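Local coordinates for protein putative neuraminyllactose-binding hemagglutinin homolog (Helicobacter pylori, PDB 3BGH) that is probably an outer-membrane lipoprotein adhesin of the flagellar sheath, perhaps binding neuraminyllactose, though its function is not firmly established, at residues L38-E43 with E94-V99. Sequence-based numbering, arbitrary orientation.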
loop_
_atom_site.group_PDB
_atom_site.type_symbol
_atom_site.label_atom_id
_atom_site.label_comp_id
_atom_site.label_asym_id
_atom_site.label_seq_id
_atom_site.Cartn_x
_atom_site.Cartn_y
_atom_site.Cartn_z
ATOM N N LEU A 38 -22.621 -23.420 5.913
ATOM C CA LEU A 38 -21.611 -23.012 6.924
ATOM C C LEU A 38 -20.362 -22.360 6.268
ATOM O O LEU A 38 -19.760 -22.963 5.369
ATOM C CB LEU A 38 -21.164 -24.218 7.768
ATOM C CG LEU A 38 -19.867 -24.065 8.587
ATOM C CD1 LEU A 38 -20.021 -23.129 9.777
ATOM C CD2 LEU A 38 -19.319 -25.401 9.071
ATOM N N VAL A 39 -19.966 -21.163 6.720
ATOM C CA VAL A 39 -18.695 -20.546 6.255
ATOM C C VAL A 39 -17.661 -20.416 7.371
ATOM O O VAL A 39 -17.984 -20.003 8.480
ATOM C CB VAL A 39 -18.882 -19.160 5.557
ATOM C CG1 VAL A 39 -20.118 -19.135 4.680
ATOM C CG2 VAL A 39 -18.943 -18.056 6.554
ATOM N N VAL A 40 -16.426 -20.775 7.075
ATOM C CA VAL A 40 -15.332 -20.592 8.011
ATOM C C VAL A 40 -14.729 -19.192 7.841
ATOM O O VAL A 40 -14.369 -18.790 6.738
ATOM C CB VAL A 40 -14.248 -21.646 7.789
ATOM C CG1 VAL A 40 -13.087 -21.424 8.728
ATOM C CG2 VAL A 40 -14.800 -23.001 8.009
ATOM N N LEU A 41 -14.629 -18.451 8.942
ATOM C CA LEU A 41 -14.056 -17.116 8.913
ATOM C C LEU A 41 -12.768 -17.114 9.700
ATOM O O LEU A 41 -12.773 -17.463 10.868
ATOM C CB LEU A 41 -15.038 -16.128 9.518
ATOM C CG LEU A 41 -14.889 -14.693 9.043
ATOM C CD1 LEU A 41 -15.373 -14.638 7.613
ATOM C CD2 LEU A 41 -15.685 -13.752 9.926
ATOM N N ILE A 42 -11.669 -16.752 9.051
ATOM C CA ILE A 42 -10.346 -16.691 9.683
ATOM C C ILE A 42 -10.059 -15.250 10.111
ATOM O O ILE A 42 -10.542 -14.325 9.469
ATOM C CB ILE A 42 -9.258 -17.211 8.733
ATOM C CG1 ILE A 42 -9.544 -18.670 8.420
ATOM C CG2 ILE A 42 -7.880 -17.112 9.345
ATOM C CD1 ILE A 42 -8.463 -19.336 7.642
ATOM N N GLU A 43 -9.323 -15.063 11.212
ATOM C CA GLU A 43 -9.073 -13.733 11.752
ATOM C C GLU A 43 -8.235 -12.981 10.713
ATOM O O GLU A 43 -7.230 -13.522 10.270
ATOM C CB GLU A 43 -8.343 -13.814 13.112
ATOM C CG GLU A 43 -8.276 -12.480 13.933
ATOM C CD GLU A 43 -7.654 -12.643 15.353
ATOM O OE1 GLU A 43 -6.501 -13.161 15.477
ATOM O OE2 GLU A 43 -8.305 -12.212 16.344
ATOM N N GLU A 94 -14.941 -30.788 6.257
ATOM C CA GLU A 94 -15.851 -31.669 5.501
ATOM C C GLU A 94 -17.226 -31.047 5.248
ATOM O O GLU A 94 -17.882 -31.352 4.240
ATOM C CB GLU A 94 -16.007 -33.047 6.175
ATOM C CG GLU A 94 -14.759 -33.961 6.061
ATOM C CD GLU A 94 -14.703 -34.816 4.773
ATOM O OE1 GLU A 94 -15.740 -34.950 4.053
ATOM O OE2 GLU A 94 -13.600 -35.365 4.494
ATOM N N LYS A 95 -17.645 -30.166 6.151
ATOM C CA LYS A 95 -19.001 -29.616 6.118
ATOM C C LYS A 95 -19.131 -28.191 5.521
ATOM O O LYS A 95 -20.180 -27.841 4.974
ATOM C CB LYS A 95 -19.617 -29.692 7.529
ATOM C CG LYS A 95 -21.133 -29.880 7.540
ATOM C CD LYS A 95 -21.639 -30.341 8.921
ATOM C CE LYS A 95 -21.532 -29.243 9.993
ATOM N NZ LYS A 95 -22.351 -28.052 9.607
ATOM N N ALA A 96 -18.074 -27.381 5.620
ATOM C CA ALA A 96 -18.134 -25.952 5.268
ATOM C C ALA A 96 -18.348 -25.735 3.779
ATOM O O ALA A 96 -17.894 -26.534 2.970
ATOM C CB ALA A 96 -16.873 -25.259 5.716
ATOM N N LEU A 97 -19.063 -24.676 3.424
ATOM C CA LEU A 97 -19.150 -24.259 2.037
ATOM C C LEU A 97 -17.849 -23.589 1.580
ATOM O O LEU A 97 -17.364 -23.848 0.495
ATOM C CB LEU A 97 -20.298 -23.272 1.846
ATOM C CG LEU A 97 -20.352 -22.647 0.444
ATOM C CD1 LEU A 97 -20.777 -23.696 -0.576
ATOM C CD2 LEU A 97 -21.235 -21.386 0.385
ATOM N N LEU A 98 -17.276 -22.765 2.451
ATOM C CA LEU A 98 -16.356 -21.727 2.061
ATOM C C LEU A 98 -15.488 -21.412 3.263
ATOM O O LEU A 98 -15.941 -21.514 4.408
ATOM C CB LEU A 98 -17.201 -20.507 1.682
ATOM C CG LEU A 98 -16.689 -19.173 1.186
ATOM C CD1 LEU A 98 -15.469 -19.312 0.301
ATOM C CD2 LEU A 98 -17.803 -18.504 0.400
ATOM N N VAL A 99 -14.228 -21.074 2.998
ATOM C CA VAL A 99 -13.361 -20.458 3.995
ATOM C C VAL A 99 -13.014 -19.075 3.479
ATOM O O VAL A 99 -12.498 -18.951 2.387
ATOM C CB VAL A 99 -12.064 -21.214 4.173
ATOM C CG1 VAL A 99 -11.266 -20.612 5.331
ATOM C CG2 VAL A 99 -12.335 -22.668 4.425
#
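K95 bends its chain at chi3 and chi4 and brings NZ to 4.1 Å from CD2 of L38, the two side chains crossing at about a right angle. The segment runs from helix 90-95 through A96 and L97 toward strand 98-114, which pairs in parallel with strand 38-48, the two being neighbours in a five-stranded mixed sheet. The methyl of A96 meets V40 CG2, with its CB at 3.8 Å, and also touches L38 CD2 more loosely. Next, L97 N donates to L38 O (2.7 Å); the same oxygen also receives a CA-H...O contact from A96. L98 then turns its carbonyl back to strand 38-48, where V40 N reaches its O at 2.8 Å. Its side chain shares a sheet face with V39, and M214 and Y217 of helix 211-223 pack against it there. V99 points to the other face, side by side with V40. In both valines CG1 stands anti to the backbone N (chi1 178° in V40, -174° in V99), which sets these two methyls 3.9 Å apart. I42 completes the apolar cluster, its CD1 3.9 Å from V99 CG1.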